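Agmatinase (Burkholderia thailandensis, PDB 4DZ4) probably hydrolyses agmatine to putrescine and urea, as a manganese-dependent enzyme of the arginase family that holds two metal ions in each subunit. Local coordinates at residues B[112-115]-B[116-120]; B[139-142]-B[143-147]; B[184-188]-B[189-193]; B[207-211]-B[212-216]; B[245-248]-B[249-252]. All coordinates share one frame; numbering follows the deposited sequence.

Overall arrangement
Interactions 2 and 5 lie buried at the manganese site, in loops that follow strands of a parallel sheet flanked by helices: both touch one manganese ion and share the bridging water, interaction 2 through His139 and interaction 5 through Asp246, while Asp248 holds the second ion. Interactions 1 and 3 are partly buried and pack against helix 142-153, to which interaction 2 belongs; Lys115 lies along Ile147, while Asp189 reaches the Tyr143 hydroxyl. Their own bonds are mostly helical backbone bonds, at a helix start in interaction 1 and a helix end in interaction 3. Interaction 4, at the surface, turns the chain into the edge strand 213-216 and meets interaction 3 through Leu210 and Val187.

Interaction 1. Residues B[112-115]-B[116-120]; sequences LSIK and PAIVE. With EDO (1,2-ethanediol), chain X.
The first turns of helix 114-126 bring Ile114 and Ile118 together, after a 3-10 stretch that includes Leu112 and Ser113. The two isoleucines lie side by side and point the same way, CG2 of Ile114 resting 3.8 Å from CD1 of Ile118. In Ile114 that methyl branch is turned opposite the backbone N, while CG1 stands beside it (chi1 -64°), which presents CG2 to the next turn. Three consecutive backbone bonds run along the helix, from Ala117 N to Ser113 O, from Ile118 N to Ile114 O (2.9 Å) and from Val119 N to Lys115 O. Pro116 has no N-H to give, as suits a place in the first turn, and its ring instead lays CG against Ser113 O, 3.3 Å away. Near the start of the helix an ethanediol, probably from the crystallisation liquor, takes the amide N of Lys115 on its O2 at 2.9 Å, and is also bonded to Pro111 O and Asp175 O. Ser113 OG turns back to His110 O, and Leu112 packs on Leu112 of a second subunit. Ile114 faces the loop residues Leu56, Leu58 and Phe106, whereas Ile118 and Val119 rest on Pro144; the far end of the extended Lys115 chain rests on Tyr143 and Ile147, its CB on Tyr140, so that this helix lies against helix 142-153.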
loop_
_atom_site.group_PDB
_atom_site.type_symbol
_atom_site.label_atom_id
_atom_site.label_comp_id
_atom_site.label_asym_id
_atom_site.label_seq_id
_atom_site.Cartn_x
_atom_site.Cartn_y
_atom_site.Cartn_z
ATOM N N LEU B 112 -24.066 7.475 23.711
ATOM C CA LEU B 112 -25.429 8.025 23.667
ATOM C C LEU B 112 -25.437 9.566 23.624
ATOM O O LEU B 112 -26.478 10.174 23.321
ATOM C CB LEU B 112 -26.302 7.500 24.803
ATOM C CG LEU B 112 -26.526 5.972 24.854
ATOM C CD1 LEU B 112 -27.397 5.576 26.019
ATOM C CD2 LEU B 112 -27.065 5.417 23.542
ATOM N N SER B 113 -24.302 10.198 23.937
ATOM C CA SER B 113 -24.164 11.670 23.826
ATOM C C SER B 113 -23.886 12.157 22.396
ATOM O O SER B 113 -23.898 13.366 22.143
ATOM C CB SER B 113 -23.051 12.177 24.762
ATOM O OG SER B 113 -21.760 11.866 24.216
ATOM N N ILE B 114 -23.615 11.233 21.468
ATOM C CA ILE B 114 -23.162 11.618 20.120
ATOM C C ILE B 114 -24.276 12.248 19.287
ATOM O O ILE B 114 -24.094 13.328 18.700
ATOM C CB ILE B 114 -22.480 10.434 19.403
ATOM C CG1 ILE B 114 -21.194 10.063 20.182
ATOM C CG2 ILE B 114 -22.158 10.772 17.938
ATOM C CD1 ILE B 114 -20.584 8.761 19.694
ATOM N N LYS B 115 -25.434 11.597 19.288
ATOM C CA LYS B 115 -26.595 12.130 18.551
ATOM C C LYS B 115 -26.910 13.576 18.991
ATOM O O LYS B 115 -26.915 14.488 18.145
ATOM C CB LYS B 115 -27.805 11.207 18.734
ATOM C CG LYS B 115 -29.052 11.768 18.071
ATOM C CD LYS B 115 -30.257 10.887 18.341
ATOM C CE LYS B 115 -31.525 11.524 17.768
ATOM N NZ LYS B 115 -32.724 10.764 18.273
ATOM N N PRO B 116 -27.110 13.802 20.314
ATOM C CA PRO B 116 -27.379 15.207 20.715
ATOM C C PRO B 116 -26.220 16.175 20.410
ATOM O O PRO B 116 -26.488 17.348 20.128
ATOM C CB PRO B 116 -27.660 15.106 22.237
ATOM C CG PRO B 116 -27.126 13.768 22.652
ATOM C CD PRO B 116 -27.285 12.870 21.439
ATOM N N ALA B 117 -24.957 15.697 20.473
ATOM C CA ALA B 117 -23.796 16.545 20.134
ATOM C C ALA B 117 -23.913 17.028 18.682
ATOM O O ALA B 117 -23.706 18.209 18.412
ATOM C CB ALA B 117 -22.451 15.812 20.356
ATOM N N ILE B 118 -24.273 16.124 17.780
ATOM C CA ILE B 118 -24.411 16.456 16.375
ATOM C C ILE B 118 -25.620 17.401 16.135
ATOM O O ILE B 118 -25.492 18.407 15.403
ATOM C CB ILE B 118 -24.476 15.213 15.470
ATOM C CG1 ILE B 118 -23.201 14.364 15.644
ATOM C CG2 ILE B 118 -24.703 15.636 13.996
ATOM C CD1 ILE B 118 -23.310 12.973 15.041
ATOM N N VAL B 119 -26.752 17.113 16.770
ATOM C CA VAL B 119 -27.921 18.038 16.683
ATOM C C VAL B 119 -27.497 19.441 17.129
ATOM O O VAL B 119 -27.820 20.431 16.458
ATOM C CB VAL B 119 -29.139 17.530 17.488
ATOM C CG1 VAL B 119 -30.306 18.535 17.434
ATOM C CG2 VAL B 119 -29.585 16.169 16.968
ATOM N N GLU B 120 -26.760 19.552 18.235
ATOM C CA GLU B 120 -26.426 20.879 18.775
ATOM C C GLU B 120 -25.398 21.620 17.901
ATOM O O GLU B 120 -25.439 22.830 17.760
ATOM C CB GLU B 120 -25.905 20.731 20.206
ATOM C CG GLU B 120 -25.383 22.006 20.838
ATOM C CD GLU B 120 -26.440 23.097 21.009
ATOM O OE1 GLU B 120 -27.671 22.859 20.911
ATOM O OE2 GLU B 120 -26.019 24.245 21.238
HETATM C C1 EDO X . -27.638 7.430 19.222
HETATM O O1 EDO X . -28.175 6.870 20.421
HETATM C C2 EDO X . -26.160 7.847 19.301
HETATM O O2 EDO X . -25.916 8.915 20.228
#

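Interaction 2. Residues B[139-142]-B[143-147]; sequences HYIT and YPLLI. With MN (manganese (II) ion), chain P.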
loop_
_atom_site.group_PDB
_atom_site.type_symbol
_atom_site.label_atom_id
_atom_site.label_comp_id
_atom_site.label_asym_id
_atom_site.label_seq_id
_atom_site.Cartn_x
_atom_site.Cartn_y
_atom_site.Cartn_z
ATOM N N HIS B 139 -22.481 7.294 7.727
ATOM C CA HIS B 139 -23.773 7.861 7.307
ATOM C C HIS B 139 -24.736 8.166 8.429
ATOM O O HIS B 139 -25.695 8.932 8.240
ATOM C CB HIS B 139 -24.437 6.961 6.261
ATOM C CG HIS B 139 -25.115 7.741 5.142
ATOM N ND1 HIS B 139 -25.340 7.211 3.922
ATOM C CD2 HIS B 139 -25.600 9.044 5.104
ATOM C CE1 HIS B 139 -25.924 8.128 3.140
ATOM N NE2 HIS B 139 -26.087 9.260 3.859
ATOM N N TYR B 140 -24.519 7.570 9.604
ATOM C CA TYR B 140 -25.415 7.844 10.729
ATOM C C TYR B 140 -25.530 9.356 10.973
ATOM O O TYR B 140 -26.597 9.845 11.387
ATOM C CB TYR B 140 -24.941 7.152 12.010
ATOM C CG TYR B 140 -25.822 7.529 13.181
ATOM C CD1 TYR B 140 -27.012 6.853 13.418
ATOM C CD2 TYR B 140 -25.477 8.604 14.021
ATOM C CE1 TYR B 140 -27.843 7.221 14.474
ATOM C CE2 TYR B 140 -26.302 8.988 15.070
ATOM C CZ TYR B 140 -27.475 8.274 15.297
ATOM O OH TYR B 140 -28.311 8.635 16.341
ATOM N N ILE B 141 -24.445 10.096 10.720
ATOM C CA ILE B 141 -24.461 11.548 11.048
ATOM C C ILE B 141 -25.622 12.294 10.391
ATOM O O ILE B 141 -26.101 13.314 10.918
ATOM C CB ILE B 141 -23.112 12.255 10.735
ATOM C CG1 ILE B 141 -22.896 12.432 9.211
ATOM C CG2 ILE B 141 -21.948 11.514 11.438
ATOM C CD1 ILE B 141 -21.678 13.285 8.835
ATOM N N THR B 142 -26.085 11.801 9.242
ATOM C CA THR B 142 -27.133 12.503 8.512
ATOM C C THR B 142 -28.482 12.558 9.261
ATOM O O THR B 142 -29.264 13.514 9.092
ATOM C CB THR B 142 -27.297 11.906 7.118
ATOM O OG1 THR B 142 -26.021 11.920 6.460
ATOM C CG2 THR B 142 -28.314 12.734 6.282
ATOM N N TYR B 143 -28.725 11.567 10.112
ATOM C CA TYR B 143 -29.951 11.556 10.900
ATOM C C TYR B 143 -30.009 12.749 11.878
ATOM O O TYR B 143 -30.926 13.558 11.795
ATOM C CB TYR B 143 -30.119 10.180 11.580
ATOM C CG TYR B 143 -31.289 10.062 12.508
ATOM C CD1 TYR B 143 -32.582 10.487 12.124
ATOM C CD2 TYR B 143 -31.132 9.475 13.772
ATOM C CE1 TYR B 143 -33.659 10.369 12.996
ATOM C CE2 TYR B 143 -32.204 9.376 14.660
ATOM C CZ TYR B 143 -33.471 9.802 14.242
ATOM O OH TYR B 143 -34.521 9.666 15.111
ATOM N N PRO B 144 -29.013 12.906 12.781
ATOM C CA PRO B 144 -29.129 14.112 13.614
ATOM C C PRO B 144 -29.021 15.422 12.825
ATOM O O PRO B 144 -29.621 16.436 13.212
ATOM C CB PRO B 144 -27.948 13.991 14.611
ATOM C CG PRO B 144 -27.088 12.860 14.072
ATOM C CD PRO B 144 -28.040 11.952 13.337
ATOM N N LEU B 145 -28.316 15.398 11.688
ATOM C CA LEU B 145 -28.257 16.592 10.847
ATOM C C LEU B 145 -29.645 16.920 10.312
ATOM O O LEU B 145 -30.043 18.093 10.315
ATOM C CB LEU B 145 -27.254 16.413 9.691
ATOM C CG LEU B 145 -25.762 16.367 10.097
ATOM C CD1 LEU B 145 -24.893 16.118 8.864
ATOM C CD2 LEU B 145 -25.305 17.651 10.814
ATOM N N LEU B 146 -30.389 15.902 9.886
ATOM C CA LEU B 146 -31.755 16.108 9.413
ATOM C C LEU B 146 -32.678 16.618 10.531
ATOM O O LEU B 146 -33.554 17.439 10.296
ATOM C CB LEU B 146 -32.326 14.826 8.804
ATOM C CG LEU B 146 -31.770 14.453 7.429
ATOM C CD1 LEU B 146 -32.218 13.036 7.109
ATOM C CD2 LEU B 146 -32.198 15.447 6.328
ATOM N N ILE B 147 -32.497 16.106 11.742
ATOM C CA ILE B 147 -33.289 16.589 12.888
ATOM C C ILE B 147 -33.136 18.101 13.012
ATOM O O ILE B 147 -34.130 18.832 13.098
ATOM C CB ILE B 147 -32.884 15.880 14.208
ATOM C CG1 ILE B 147 -33.338 14.413 14.153
ATOM C CG2 ILE B 147 -33.457 16.596 15.438
ATOM C CD1 ILE B 147 -32.752 13.544 15.245
HETATM MN MN MN P . -25.260 5.065 3.503
HETATM O O HOH W 1 -24.728 3.208 3.262
#
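Thr142 O takes the amide N of Leu146 at 2.8 Å, and the same oxygen lies 3.2 Å from CG of Leu146. One turn of helix 142-153 is thereby closed, with Thr142 CG2 meeting Leu146 CD1. Just before it, a 3-10 turn hands over to the helix: Tyr143 N bonds to Tyr140 O at 3.0 Å, and Leu145 N then bonds to Ile141 O. The Tyr140 ring crosses Pro144 at about a right angle, Tyr140 CE2 lying 3.8 Å from Pro144 CD. The Tyr140 OH reaches the edge of the Tyr143 ring at CD2, 3.9 Å off. At the start of the turn His139 ND1 binds a manganese ion at 2.2 Å, a ligation shared with Asp163, Asp167, Asp246 and a water, while His139 NE2 is held by Thr244. Thr142 OG1 is bonded to Asp287. Tyr143 packs on Met182 of helix 182-188, and Leu145 and Leu146 on Tyr242 of strand 240-246.

Interaction 3. Residues B[184-188]-B[189-193]; sequences YKAVK and DGLID
Ile192 folds back against the last turn of helix 182-188 and fits its outer branch against two small side chains. Its CG1 comes to 3.7 Å from CG2 of Val187, the two side chains crossing at about a right angle, and its CD1 continues to 4.1 Å from Ala186 CB. CG1 of Ile192 sits between the backbone N and the carbonyl carbon (chi1 63°), a turn that brings this arm back toward the helix. Leu191 adds its CD1 at 4.3 Å from Ala186 CB, so the small methyl has a larger branch from each of two successive residues near it. Leu191 in turn fills a hollow beside Tyr143, Ile147 and Ala150 of helix 142-153. Asp189 N bonds to Lys185 O at 2.8 Å, and its OD2 is hydrogen-bonded to the Tyr143 hydroxyl. A water donates to both Val187 O and Ile192 O, tying the loop to the last turn. Gly190, with positive phi (70°), lets the chain reverse: its N bonds to Val187 O at 3.0 Å, and Leu191 N bonds to Ala186 O at 2.9 Å. This pair of bonds, with the left-handed glycine after the helix, is the Schellman motif that ends helix 182-188.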
loop_
_atom_site.group_PDB
_atom_site.type_symbol
_atom_site.label_atom_id
_atom_site.label_comp_id
_atom_site.label_asym_id
_atom_site.label_seq_id
_atom_site.Cartn_x
_atom_site.Cartn_y
_atom_site.Cartn_z
ATOM N N TYR B 184 -34.572 4.802 8.003
ATOM C CA TYR B 184 -35.804 4.220 8.520
ATOM C C TYR B 184 -36.324 5.120 9.646
ATOM O O TYR B 184 -37.505 5.468 9.671
ATOM C CB TYR B 184 -35.555 2.797 9.029
ATOM C CG TYR B 184 -36.741 2.110 9.685
ATOM C CD1 TYR B 184 -37.721 1.445 8.919
ATOM C CD2 TYR B 184 -36.873 2.094 11.088
ATOM C CE1 TYR B 184 -38.780 0.794 9.548
ATOM C CE2 TYR B 184 -37.942 1.472 11.708
ATOM C CZ TYR B 184 -38.891 0.827 10.937
ATOM O OH TYR B 184 -39.920 0.180 11.568
ATOM N N LYS B 185 -35.434 5.484 10.577
ATOM C CA LYS B 185 -35.859 6.338 11.696
ATOM C C LYS B 185 -36.314 7.705 11.190
ATOM O O LYS B 185 -37.326 8.222 11.653
ATOM C CB LYS B 185 -34.722 6.462 12.724
ATOM C CG LYS B 185 -34.302 5.086 13.262
ATOM C CD LYS B 185 -33.106 5.214 14.203
ATOM C CE LYS B 185 -32.585 3.834 14.601
ATOM N NZ LYS B 185 -31.379 4.034 15.478
ATOM N N ALA B 186 -35.585 8.277 10.233
ATOM C CA ALA B 186 -35.933 9.582 9.645
ATOM C C ALA B 186 -37.337 9.544 9.006
ATOM O O ALA B 186 -38.116 10.469 9.176
ATOM C CB ALA B 186 -34.892 10.021 8.622
ATOM N N VAL B 187 -37.667 8.457 8.305
ATOM C CA VAL B 187 -39.018 8.312 7.746
ATOM C C VAL B 187 -40.082 8.152 8.836
ATOM O O VAL B 187 -41.128 8.816 8.811
ATOM C CB VAL B 187 -39.136 7.156 6.728
ATOM C CG1 VAL B 187 -40.614 6.890 6.400
ATOM C CG2 VAL B 187 -38.347 7.501 5.475
ATOM N N LYS B 188 -39.806 7.294 9.812
ATOM C CA LYS B 188 -40.746 7.114 10.915
ATOM C C LYS B 188 -40.953 8.419 11.734
ATOM O O LYS B 188 -42.055 8.670 12.228
ATOM C CB LYS B 188 -40.305 5.946 11.804
ATOM C CG LYS B 188 -40.289 4.599 11.064
ATOM C CD LYS B 188 -41.659 4.148 10.557
ATOM C CE LYS B 188 -41.486 3.375 9.254
ATOM N NZ LYS B 188 -42.770 2.954 8.620
ATOM N N ASP B 189 -39.917 9.240 11.862
ATOM C CA ASP B 189 -40.032 10.532 12.567
ATOM C C ASP B 189 -40.750 11.593 11.722
ATOM O O ASP B 189 -41.039 12.671 12.236
ATOM C CB ASP B 189 -38.663 11.108 12.971
ATOM C CG ASP B 189 -37.929 10.271 14.013
ATOM O OD1 ASP B 189 -38.502 9.301 14.577
ATOM O OD2 ASP B 189 -36.758 10.629 14.274
ATOM N N GLY B 190 -41.032 11.294 10.454
ATOM C CA GLY B 190 -41.607 12.288 9.531
ATOM C C GLY B 190 -40.642 13.401 9.119
ATOM O O GLY B 190 -41.089 14.475 8.677
ATOM N N LEU B 191 -39.328 13.136 9.212
ATOM C CA LEU B 191 -38.311 14.118 8.824
ATOM C C LEU B 191 -38.225 14.270 7.330
ATOM O O LEU B 191 -37.889 15.349 6.836
ATOM C CB LEU B 191 -36.915 13.749 9.362
ATOM C CG LEU B 191 -36.779 13.759 10.885
ATOM C CD1 LEU B 191 -35.368 13.362 11.275
ATOM C CD2 LEU B 191 -37.126 15.134 11.451
ATOM N N ILE B 192 -38.463 13.179 6.615
ATOM C CA ILE B 192 -38.375 13.190 5.159
ATOM C C ILE B 192 -39.622 12.606 4.523
ATOM O O ILE B 192 -40.262 11.739 5.101
ATOM C CB ILE B 192 -37.119 12.472 4.631
ATOM C CG1 ILE B 192 -37.141 10.986 4.996
ATOM C CG2 ILE B 192 -35.845 13.179 5.111
ATOM C CD1 ILE B 192 -35.839 10.259 4.685
ATOM N N ASP B 193 -39.963 13.108 3.337
ATOM C CA ASP B 193 -41.174 12.699 2.648
ATOM C C ASP B 193 -40.767 11.696 1.589
ATOM O O ASP B 193 -40.137 12.086 0.591
ATOM C CB ASP B 193 -41.807 13.918 1.978
ATOM C CG ASP B 193 -43.033 13.569 1.140
ATOM O OD1 ASP B 193 -43.373 12.388 0.961
ATOM O OD2 ASP B 193 -43.688 14.503 0.652
HETATM O O HOH W 2 -42.221 10.630 6.632
#

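Interaction 4. Residues B[207-211]-B[212-216]; sequences DDYLG and INVLD. With EDO (1,2-ethanediol), chain R.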
loop_
_atom_site.group_PDB
_atom_site.type_symbol
_atom_site.label_atom_id
_atom_site.label_comp_id
_atom_site.label_asym_id
_atom_site.label_seq_id
_atom_site.Cartn_x
_atom_site.Cartn_y
_atom_site.Cartn_z
ATOM N N ASP B 207 -36.490 -5.371 1.687
ATOM C CA ASP B 207 -37.874 -5.837 1.518
ATOM C C ASP B 207 -38.873 -4.660 1.545
ATOM O O ASP B 207 -40.010 -4.778 1.071
ATOM C CB ASP B 207 -38.255 -6.850 2.609
ATOM C CG ASP B 207 -37.617 -8.223 2.403
ATOM O OD1 ASP B 207 -37.282 -8.598 1.245
ATOM O OD2 ASP B 207 -37.478 -8.942 3.418
ATOM N N ASP B 208 -38.467 -3.541 2.119
ATOM C CA ASP B 208 -39.384 -2.405 2.250
ATOM C C ASP B 208 -38.614 -1.081 2.150
ATOM O O ASP B 208 -38.031 -0.620 3.125
ATOM C CB ASP B 208 -40.176 -2.532 3.562
ATOM C CG ASP B 208 -41.247 -1.478 3.718
ATOM O OD1 ASP B 208 -41.394 -0.612 2.841
ATOM O OD2 ASP B 208 -41.946 -1.526 4.750
ATOM N N TYR B 209 -38.628 -0.483 0.966
ATOM C CA TYR B 209 -37.904 0.759 0.705
ATOM C C TYR B 209 -38.726 1.971 1.166
ATOM O O TYR B 209 -38.336 3.131 0.904
ATOM C CB TYR B 209 -37.565 0.900 -0.795
ATOM C CG TYR B 209 -36.471 -0.027 -1.301
ATOM C CD1 TYR B 209 -35.117 0.242 -1.049
ATOM C CD2 TYR B 209 -36.792 -1.170 -2.040
ATOM C CE1 TYR B 209 -34.111 -0.608 -1.529
ATOM C CE2 TYR B 209 -35.808 -2.015 -2.527
ATOM C CZ TYR B 209 -34.467 -1.740 -2.265
ATOM O OH TYR B 209 -33.512 -2.622 -2.766
ATOM N N LEU B 210 -39.859 1.693 1.817
ATOM C CA LEU B 210 -40.686 2.733 2.488
ATOM C C LEU B 210 -41.311 3.756 1.517
ATOM O O LEU B 210 -41.655 4.877 1.901
ATOM C CB LEU B 210 -39.878 3.456 3.582
ATOM C CG LEU B 210 -39.183 2.619 4.673
ATOM C CD1 LEU B 210 -38.330 3.520 5.566
ATOM C CD2 LEU B 210 -40.174 1.789 5.478
ATOM N N GLY B 211 -41.455 3.368 0.256
ATOM C CA GLY B 211 -42.078 4.240 -0.744
ATOM C C GLY B 211 -41.155 5.322 -1.299
ATOM O O GLY B 211 -41.612 6.191 -2.030
ATOM N N ILE B 212 -39.877 5.315 -0.918
ATOM C CA ILE B 212 -38.896 6.268 -1.466
ATOM C C ILE B 212 -38.625 5.885 -2.937
ATOM O O ILE B 212 -38.517 4.699 -3.247
ATOM C CB ILE B 212 -37.569 6.291 -0.658
ATOM C CG1 ILE B 212 -37.846 6.629 0.827
ATOM C CG2 ILE B 212 -36.606 7.324 -1.246
ATOM C CD1 ILE B 212 -36.644 6.547 1.757
ATOM N N ASN B 213 -38.550 6.877 -3.828
ATOM C CA ASN B 213 -38.207 6.612 -5.238
ATOM C C ASN B 213 -36.769 6.119 -5.349
ATOM O O ASN B 213 -35.869 6.726 -4.776
ATOM C CB ASN B 213 -38.379 7.866 -6.062
ATOM C CG ASN B 213 -39.790 8.391 -5.983
ATOM O OD1 ASN B 213 -40.697 7.810 -6.567
ATOM N ND2 ASN B 213 -39.991 9.470 -5.236
ATOM N N VAL B 214 -36.559 5.014 -6.081
ATOM C CA VAL B 214 -35.208 4.413 -6.192
ATOM C C VAL B 214 -34.803 4.393 -7.663
ATOM O O VAL B 214 -35.550 3.873 -8.510
ATOM C CB VAL B 214 -35.174 2.972 -5.624
ATOM C CG1 VAL B 214 -33.836 2.278 -5.900
ATOM C CG2 VAL B 214 -35.444 2.982 -4.110
ATOM N N LEU B 215 -33.643 4.977 -7.956
ATOM C CA LEU B 215 -33.038 4.923 -9.280
ATOM C C LEU B 215 -31.769 4.090 -9.059
ATOM O O LEU B 215 -30.754 4.615 -8.602
ATOM C CB LEU B 215 -32.726 6.324 -9.815
ATOM C CG LEU B 215 -33.878 7.342 -9.841
ATOM C CD1 LEU B 215 -33.432 8.707 -10.371
ATOM C CD2 LEU B 215 -35.033 6.773 -10.689
ATOM N N ASP B 216 -31.856 2.786 -9.333
ATOM C CA ASP B 216 -30.742 1.923 -8.960
ATOM C C ASP B 216 -29.533 2.127 -9.878
ATOM O O ASP B 216 -29.627 2.825 -10.902
ATOM C CB ASP B 216 -31.177 0.447 -8.757
ATOM C CG ASP B 216 -31.580 -0.278 -10.037
ATOM O OD1 ASP B 216 -31.410 0.229 -11.176
ATOM O OD2 ASP B 216 -32.098 -1.417 -9.884
HETATM C C1 EDO R . -34.166 -7.817 3.488
HETATM O O1 EDO R . -34.557 -6.422 3.653
HETATM C C2 EDO R . -32.654 -8.063 3.608
HETATM O O2 EDO R . -31.964 -7.896 2.347
#
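Tyr209 and Val214 meet at about a right angle, CD1 of the Tyr209 ring 4.1 Å from CG2 of Val214. Tyr209 opens a type I' beta turn that ends at Ile212, and Val214 follows in the edge strand 213-216. The turn is closed by Ile212 N giving to Tyr209 O at 3.2 Å. CG1 of Ile212 stands beside its backbone N (chi1 -57°) and lies 3.5 Å from Tyr209 O. Leu210 and Gly211 both take positive phi, which suits this turn. Farther out, the Tyr209 hydroxyl is bonded to Thr204 O, and its side chain packs on Tyr86 of a neighbouring subunit; Leu210 lies on Tyr184 and Val187 of helix 182-188. Asp216, the N-cap of the next helix, bonds to Trp219 N and to Tyr86 of the same neighbouring subunit. Ahead of the turn, Asp208 forms an Asx turn, its OD1 met by Leu210 N from above the carboxylate plane at 3.0 Å.

Interaction 5. Residues B[245-248]-B[249-252]; sequences FDID and CLDP. With MN (manganese (II) ion), chain Q; MN (manganese (II) ion), chain P.
Leaving strand 240-246, the chain winds into a short 3-10 turn, with Cys249 N bonded to Asp246 O at 2.9 Å and Leu250 N to Ile247 O at 3.0 Å. The Phe245 ring has Leu250 CD2 at its edge, 4.3 Å from CZ, and Cys249 near it obliquely, the Cys249 SG 5.2 Å from the ring centroid. Ile247 CD1 meets Leu250 CD1 at 3.7 Å, the two side chains slanting across each other. The polar side chains serve the dinuclear manganese site of the arginase family, Asp246 and Asp248 forming its DxD pair. Asp246 OD2 bridges the two ions, at 2.2 Å from one and a longer 2.6 Å from the other, while its OD1 takes the amide of Asp248 in an Asx turn, which helps fix the rotation of the carboxylate. With CG set between its backbone N and carbonyl carbon (chi1 78°), Asp248 chelates the ion closer to Asp246 OD2, through both OD1 and OD2. A water also bridges the metals. His139, Asp163, His165 and Asp167 complete the site, and Ala164 N bonds to Asp248 OD2. On the apolar side, Val308, Ala305 and Ala304 of helix 300-323 receive Phe245, Ile247 and Leu250 respectively.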
loop_
_atom_site.group_PDB
_atom_site.type_symbol
_atom_site.label_atom_id
_atom_site.label_comp_id
_atom_site.label_asym_id
_atom_site.label_seq_id
_atom_site.Cartn_x
_atom_site.Cartn_y
_atom_site.Cartn_z
ATOM N N PHE B 245 -24.566 12.532 0.179
ATOM C CA PHE B 245 -23.776 11.759 -0.776
ATOM C C PHE B 245 -22.863 10.780 -0.055
ATOM O O PHE B 245 -21.850 11.189 0.523
ATOM C CB PHE B 245 -22.952 12.682 -1.684
ATOM C CG PHE B 245 -22.492 12.015 -2.951
ATOM C CD1 PHE B 245 -21.512 11.029 -2.905
ATOM C CD2 PHE B 245 -23.065 12.359 -4.198
ATOM C CE1 PHE B 245 -21.088 10.365 -4.061
ATOM C CE2 PHE B 245 -22.624 11.733 -5.363
ATOM C CZ PHE B 245 -21.635 10.730 -5.300
ATOM N N ASP B 246 -23.214 9.500 -0.107
ATOM C CA ASP B 246 -22.362 8.432 0.442
ATOM C C ASP B 246 -21.404 8.065 -0.694
ATOM O O ASP B 246 -21.846 7.672 -1.752
ATOM C CB ASP B 246 -23.258 7.268 0.901
ATOM C CG ASP B 246 -22.461 6.033 1.453
ATOM O OD1 ASP B 246 -21.245 5.923 1.209
ATOM O OD2 ASP B 246 -23.094 5.169 2.109
ATOM N N ILE B 247 -20.100 8.261 -0.487
ATOM C CA ILE B 247 -19.096 8.003 -1.521
ATOM C C ILE B 247 -19.165 6.573 -2.097
ATOM O O ILE B 247 -18.765 6.350 -3.248
ATOM C CB ILE B 247 -17.679 8.378 -1.023
ATOM C CG1 ILE B 247 -16.755 8.785 -2.216
ATOM C CG2 ILE B 247 -17.093 7.256 -0.128
ATOM C CD1 ILE B 247 -17.208 9.978 -3.045
ATOM N N ASP B 248 -19.733 5.631 -1.342
ATOM C CA ASP B 248 -19.900 4.256 -1.863
ATOM C C ASP B 248 -20.979 4.131 -2.946
ATOM O O ASP B 248 -21.174 3.058 -3.516
ATOM C CB ASP B 248 -20.045 3.211 -0.731
ATOM C CG ASP B 248 -21.454 3.164 -0.077
ATOM O OD1 ASP B 248 -21.494 2.660 1.076
ATOM O OD2 ASP B 248 -22.476 3.615 -0.647
ATOM N N CYS B 249 -21.659 5.247 -3.241
ATOM C CA CYS B 249 -22.464 5.341 -4.486
ATOM C C CYS B 249 -21.531 5.008 -5.700
ATOM O O CYS B 249 -21.920 4.295 -6.630
ATOM C CB CYS B 249 -22.998 6.771 -4.635
ATOM S SG CYS B 249 -23.997 6.963 -6.128
ATOM N N LEU B 250 -20.296 5.496 -5.639
ATOM C CA LEU B 250 -19.338 5.265 -6.708
ATOM C C LEU B 250 -18.872 3.810 -6.659
ATOM O O LEU B 250 -18.798 3.210 -5.578
ATOM C CB LEU B 250 -18.118 6.206 -6.559
ATOM C CG LEU B 250 -18.487 7.687 -6.513
ATOM C CD1 LEU B 250 -17.228 8.557 -6.432
ATOM C CD2 LEU B 250 -19.324 8.089 -7.722
ATOM N N ASP B 251 -18.591 3.253 -7.830
ATOM C CA ASP B 251 -18.001 1.929 -7.894
ATOM C C ASP B 251 -16.725 1.890 -7.062
ATOM O O ASP B 251 -16.015 2.879 -7.010
ATOM C CB ASP B 251 -17.694 1.531 -9.339
ATOM C CG ASP B 251 -17.409 0.029 -9.445
ATOM O OD1 ASP B 251 -18.360 -0.777 -9.525
ATOM O OD2 ASP B 251 -16.222 -0.328 -9.336
ATOM N N PRO B 252 -16.426 0.741 -6.437
ATOM C CA PRO B 252 -15.131 0.601 -5.722
ATOM C C PRO B 252 -13.891 0.954 -6.545
ATOM O O PRO B 252 -12.862 1.315 -5.962
ATOM C CB PRO B 252 -15.133 -0.881 -5.299
ATOM C CG PRO B 252 -16.632 -1.185 -5.067
ATOM C CD PRO B 252 -17.334 -0.401 -6.180
HETATM MN MN MN Q . -23.573 3.141 1.541
HETATM MN MN MN P . -25.260 5.065 3.503
HETATM O O HOH W 1 -24.728 3.208 3.262
#